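Local structure of trehalose synthase regulatory protein (Candida albicans, 5HUS) at residues 15-20 and 243-248; 19-24 and 66-71. The protein probably acts as a regulatory subunit of the trehalose synthase complex, with a C-terminal domain of the trehalose-phosphatase family. One frame throughout, in Å; residues are numbered along the deposited sequence.

How the contacts relate
Contact 1 (15-20 with 243-248) and contact 2 (19-24 with 66-71) flank the strand 20-26, which lies between strands 243-250 and 69-74 in one mixed sheet; their centres are about 7 Å apart, and both include Gly19 and Lys20. Contact 1 is the smaller, with 274 Å² buried, and catches the loop before the strand: small apolar groups meet there, and one carbonyl receives two N-H groups, one of them weakly. Contact 2 buries 475 Å² and is regular parallel pairing, with a charged pair and a lysine-aromatic edge at its start and aliphatic groups further in. Both are partly buried: Val243, Ala245, Leu22, Ile23, Thr69 and Val71 are buried, while the loop, Lys20 and Asp68 are more open.

Contact 1 (15-20 and 243-248); sequences CSVNGK and VAAVLY
Val17 rests against Ala244, its CB 3.8 Å from Ala244 CB, while its two methyls divide the work. CG1 faces the carbonyl of the same alanine, 3.7 Å from Ala244 O, and CG2 reaches along the strand to lie 3.9 Å from Ala245 CB. With chi1 at -66°, CG2 is wedged between the backbone N and the carbonyl carbon of Val17, which sends this methyl toward both alanines. Ala244 CB is also approached by the backbone, at 3.7 Å from Asn18 O.

Gly19 then passes this methyl with a positive phi of 146°, backbone geometry open to glycine. Beyond it, Lys20 O receives two donors: Ala244 N at 2.9 Å, lying in the carbonyl plane, and Ala245 N in a weak, more bent bond of 3.3 Å. The shared acceptor goes with the local kink at Ala244, whose psi of -6° turns successive N-H groups toward one oxygen. On the Lys20 side, the methylene CB touches Val243 CG2 at 4.0 Å; the extended chain then leaves the strand, and NZ binds the carbonyl of His212 in helix 200-213. Asn213 OD1 of that helix accepts from Val243 N.

Lys20 and Val243 form a parallel bridge, the entry of two adjacent strands into the central sheet of a HAD-type, Rossmann-like alpha/beta domain.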
loop_
_atom_site.group_PDB
_atom_site.type_symbol
_atom_site.label_atom_id
_atom_site.label_comp_id
_atom_site.label_asym_id
_atom_site.label_seq_id
_atom_site.Cartn_x
_atom_site.Cartn_y
_atom_site.Cartn_z
ATOM N N CYS A 15 -2.412 -10.716 18.989
ATOM C CA CYS A 15 -1.312 -10.169 19.786
ATOM C C CYS A 15 -0.672 -11.194 20.713
ATOM O O CYS A 15 0.416 -10.965 21.244
ATOM C CB CYS A 15 -1.796 -8.994 20.641
ATOM S SG CYS A 15 -2.221 -7.497 19.765
ATOM N N SER A 16 -1.358 -12.310 20.931
ATOM C CA SER A 16 -0.927 -13.275 21.938
ATOM C C SER A 16 0.251 -14.104 21.442
ATOM O O SER A 16 0.138 -15.313 21.234
ATOM C CB SER A 16 -2.090 -14.184 22.338
ATOM O OG SER A 16 -1.767 -14.932 23.496
ATOM N N VAL A 17 1.384 -13.436 21.243
ATOM C CA VAL A 17 2.585 -14.092 20.750
ATOM C C VAL A 17 3.812 -13.628 21.515
ATOM O O VAL A 17 3.788 -12.606 22.203
ATOM C CB VAL A 17 2.821 -13.818 19.241
ATOM C CG1 VAL A 17 1.731 -14.453 18.395
ATOM C CG2 VAL A 17 2.914 -12.319 18.977
ATOM N N ASN A 18 4.891 -14.386 21.378
ATOM C CA ASN A 18 6.168 -14.004 21.947
ATOM C C ASN A 18 7.103 -13.512 20.846
ATOM O O ASN A 18 7.716 -14.314 20.136
ATOM C CB ASN A 18 6.790 -15.180 22.699
ATOM C CG ASN A 18 7.979 -14.768 23.539
ATOM O OD1 ASN A 18 8.225 -13.580 23.746
ATOM N ND2 ASN A 18 8.720 -15.752 24.038
ATOM N N GLY A 19 7.199 -12.193 20.700
ATOM C CA GLY A 19 8.019 -11.600 19.658
ATOM C C GLY A 19 7.422 -10.311 19.122
ATOM O O GLY A 19 6.440 -9.799 19.664
ATOM N N LYS A 20 8.017 -9.788 18.053
ATOM C CA LYS A 20 7.589 -8.512 17.480
ATOM C C LYS A 20 6.275 -8.624 16.708
ATOM O O LYS A 20 5.944 -9.677 16.158
ATOM C CB LYS A 20 8.676 -7.954 16.557
ATOM C CG LYS A 20 9.986 -7.603 17.243
ATOM C CD LYS A 20 11.066 -7.340 16.197
ATOM C CE LYS A 20 12.382 -6.887 16.811
ATOM N NZ LYS A 20 13.411 -6.657 15.751
ATOM N N VAL A 243 9.815 -11.442 14.236
ATOM C CA VAL A 243 8.415 -11.050 14.096
ATOM C C VAL A 243 7.520 -12.280 14.205
ATOM O O VAL A 243 7.638 -13.217 13.415
ATOM C CB VAL A 243 8.153 -10.318 12.756
ATOM C CG1 VAL A 243 6.654 -10.124 12.533
ATOM C CG2 VAL A 243 8.874 -8.976 12.740
ATOM N N ALA A 244 6.633 -12.272 15.196
ATOM C CA ALA A 244 5.761 -13.408 15.467
ATOM C C ALA A 244 4.312 -13.155 15.058
ATOM O O ALA A 244 3.474 -14.053 15.132
ATOM C CB ALA A 244 5.826 -13.770 16.951
ATOM N N ALA A 245 4.012 -11.929 14.632
ATOM C CA ALA A 245 2.663 -11.587 14.199
ATOM C C ALA A 245 2.690 -10.480 13.159
ATOM O O ALA A 245 3.388 -9.486 13.339
ATOM C CB ALA A 245 1.809 -11.166 15.387
ATOM N N VAL A 246 1.931 -10.666 12.081
ATOM C CA VAL A 246 1.803 -9.655 11.024
ATOM C C VAL A 246 0.329 -9.377 10.745
ATOM O O VAL A 246 -0.485 -10.302 10.665
ATOM C CB VAL A 246 2.494 -10.090 9.716
ATOM C CG1 VAL A 246 2.393 -8.987 8.663
ATOM C CG2 VAL A 246 3.949 -10.444 9.968
ATOM N N LEU A 247 -0.016 -8.102 10.605
ATOM C CA LEU A 247 -1.385 -7.712 10.305
ATOM C C LEU A 247 -1.393 -6.726 9.144
ATOM O O LEU A 247 -0.558 -5.827 9.083
ATOM C CB LEU A 247 -2.056 -7.093 11.540
ATOM C CG LEU A 247 -3.540 -6.705 11.481
ATOM C CD1 LEU A 247 -4.145 -6.796 12.877
ATOM C CD2 LEU A 247 -3.771 -5.303 10.919
ATOM N N TYR A 248 -2.332 -6.901 8.224
ATOM C CA TYR A 248 -2.520 -5.938 7.142
ATOM C C TYR A 248 -3.970 -5.519 7.101
ATOM O O TYR A 248 -4.858 -6.370 7.151
ATOM C CB TYR A 248 -2.099 -6.531 5.789
ATOM C CG TYR A 248 -2.373 -5.627 4.607
ATOM C CD1 TYR A 248 -3.603 -5.651 3.953
ATOM C CD2 TYR A 248 -1.412 -4.727 4.159
ATOM C CE1 TYR A 248 -3.866 -4.809 2.883
ATOM C CE2 TYR A 248 -1.664 -3.884 3.091
ATOM C CZ TYR A 248 -2.890 -3.933 2.457
ATOM O OH TYR A 248 -3.152 -3.115 1.383
#

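Contact 2 (19-24 and 66-71); sequences GKRLII and SQDTFV
Lys20 passes its aliphatic chain obliquely across the edge of the Phe70 ring, CG in the ring plane and CD 3.5 Å from Phe70 CE1. This is a methylene-to-edge contact, and the ring itself stacks on His212.

The next side chain, Arg21, projects from the face shared with Thr69 and Ile23. Its chain is extended from CG to NE, which carries the guanidinium beside Asp68. There OD2 sits over one face, 3.9 Å from Arg21 NH2, with the two planes 38° apart; no N-H points at the oxygen, so this long salt bridge rests on charge alone. On the way, Arg21 CD passes 3.7 Å from Thr69 OG1.

Parallel pairing sets this register. Asp68 O accepts from Arg21 N at 2.8 Å, Arg21 O from Phe70 N at 2.9 Å, and Ile23 N gives to Phe70 O at 2.8 Å, with N-H...O angles of 161° to 169°. Deeper in, Ile23 CD1 meets Thr69 CG2 at 4.0 Å.

The type I turn from Ser66 to Thr69 leads from helix 61-65 into strand 69-74. Leu63 of that helix and Trp14 of helix 8-15 pack on the Ile23 face, while helix 200-213 lies against Leu22 on the other.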
loop_
_atom_site.group_PDB
_atom_site.type_symbol
_atom_site.label_atom_id
_atom_site.label_comp_id
_atom_site.label_asym_id
_atom_site.label_seq_id
_atom_site.Cartn_x
_atom_site.Cartn_y
_atom_site.Cartn_z
ATOM N N GLY A 19 7.199 -12.193 20.700
ATOM C CA GLY A 19 8.019 -11.600 19.658
ATOM C C GLY A 19 7.422 -10.311 19.122
ATOM O O GLY A 19 6.440 -9.799 19.664
ATOM N N LYS A 20 8.017 -9.788 18.053
ATOM C CA LYS A 20 7.589 -8.512 17.480
ATOM C C LYS A 20 6.275 -8.624 16.708
ATOM O O LYS A 20 5.944 -9.677 16.158
ATOM C CB LYS A 20 8.676 -7.954 16.557
ATOM C CG LYS A 20 9.986 -7.603 17.243
ATOM C CD LYS A 20 11.066 -7.340 16.197
ATOM C CE LYS A 20 12.382 -6.887 16.811
ATOM N NZ LYS A 20 13.411 -6.657 15.751
ATOM N N ARG A 21 5.538 -7.518 16.661
ATOM C CA ARG A 21 4.287 -7.443 15.915
ATOM C C ARG A 21 4.399 -6.365 14.846
ATOM O O ARG A 21 4.753 -5.228 15.150
ATOM C CB ARG A 21 3.111 -7.131 16.844
ATOM C CG ARG A 21 3.076 -7.974 18.118
ATOM C CD ARG A 21 2.140 -7.334 19.130
ATOM N NE ARG A 21 2.265 -7.903 20.470
ATOM C CZ ARG A 21 1.733 -7.352 21.556
ATOM N NH1 ARG A 21 1.051 -6.219 21.455
ATOM N NH2 ARG A 21 1.886 -7.927 22.742
ATOM N N LEU A 22 4.098 -6.732 13.602
ATOM C CA LEU A 22 4.184 -5.812 12.469
ATOM C C LEU A 22 2.790 -5.527 11.944
ATOM O O LEU A 22 2.039 -6.449 11.617
ATOM C CB LEU A 22 5.060 -6.392 11.352
ATOM C CG LEU A 22 5.113 -5.567 10.060
ATOM C CD1 LEU A 22 5.712 -4.194 10.320
ATOM C CD2 LEU A 22 5.904 -6.321 9.007
ATOM N N ILE A 23 2.441 -4.245 11.891
ATOM C CA ILE A 23 1.117 -3.830 11.459
ATOM C C ILE A 23 1.247 -2.890 10.280
ATOM O O ILE A 23 1.949 -1.886 10.360
ATOM C CB ILE A 23 0.339 -3.143 12.599
ATOM C CG1 ILE A 23 0.107 -4.145 13.742
ATOM C CG2 ILE A 23 -0.976 -2.585 12.087
ATOM C CD1 ILE A 23 -0.497 -3.549 14.998
ATOM N N ILE A 24 0.599 -3.242 9.177
ATOM C CA ILE A 24 0.661 -2.434 7.965
ATOM C C ILE A 24 -0.739 -1.963 7.619
ATOM O O ILE A 24 -1.644 -2.773 7.405
ATOM C CB ILE A 24 1.282 -3.231 6.791
ATOM C CG1 ILE A 24 2.738 -3.572 7.128
ATOM C CG2 ILE A 24 1.193 -2.436 5.488
ATOM C CD1 ILE A 24 3.363 -4.583 6.218
ATOM N N SER A 66 3.899 0.978 22.323
ATOM C CA SER A 66 4.343 -0.365 22.691
ATOM C C SER A 66 5.691 -0.689 22.044
ATOM O O SER A 66 5.916 -0.388 20.872
ATOM C CB SER A 66 3.293 -1.404 22.296
ATOM O OG SER A 66 2.778 -1.141 21.004
ATOM N N GLN A 67 6.585 -1.309 22.808
ATOM C CA GLN A 67 7.970 -1.487 22.374
ATOM C C GLN A 67 8.169 -2.599 21.343
ATOM O O GLN A 67 9.136 -2.578 20.583
ATOM C CB GLN A 67 8.867 -1.764 23.582
ATOM C CG GLN A 67 8.787 -0.711 24.672
ATOM C CD GLN A 67 9.958 -0.781 25.631
ATOM O OE1 GLN A 67 11.114 -0.856 25.213
ATOM N NE2 GLN A 67 9.665 -0.764 26.927
ATOM N N ASP A 68 7.266 -3.571 21.322
ATOM C CA ASP A 68 7.437 -4.723 20.443
ATOM C C ASP A 68 6.591 -4.613 19.180
ATOM O O ASP A 68 6.438 -5.584 18.445
ATOM C CB ASP A 68 7.086 -6.008 21.191
ATOM C CG ASP A 68 5.806 -5.878 21.991
ATOM O OD1 ASP A 68 5.045 -4.918 21.740
ATOM O OD2 ASP A 68 5.559 -6.734 22.868
ATOM N N THR A 69 6.049 -3.426 18.931
ATOM C CA THR A 69 5.094 -3.248 17.847
ATOM C C THR A 69 5.580 -2.192 16.859
ATOM O O THR A 69 6.084 -1.142 17.252
ATOM C CB THR A 69 3.710 -2.854 18.398
ATOM O OG1 THR A 69 3.282 -3.837 19.351
ATOM C CG2 THR A 69 2.687 -2.758 17.278
ATOM N N PHE A 70 5.438 -2.490 15.574
ATOM C CA PHE A 70 5.863 -1.575 14.519
ATOM C C PHE A 70 4.701 -1.332 13.572
ATOM O O PHE A 70 4.186 -2.271 12.960
ATOM C CB PHE A 70 7.064 -2.144 13.765
ATOM C CG PHE A 70 8.186 -2.571 14.662
ATOM C CD1 PHE A 70 8.388 -3.912 14.950
ATOM C CD2 PHE A 70 9.024 -1.631 15.238
ATOM C CE1 PHE A 70 9.417 -4.306 15.788
ATOM C CE2 PHE A 70 10.053 -2.019 16.074
ATOM C CZ PHE A 70 10.249 -3.357 16.350
ATOM N N VAL A 71 4.280 -0.073 13.468
ATOM C CA VAL A 71 3.152 0.295 12.622
ATOM C C VAL A 71 3.626 1.055 11.392
ATOM O O VAL A 71 4.358 2.036 11.520
ATOM C CB VAL A 71 2.134 1.166 13.386
ATOM C CG1 VAL A 71 0.953 1.513 12.499
ATOM C CG2 VAL A 71 1.667 0.437 14.645
#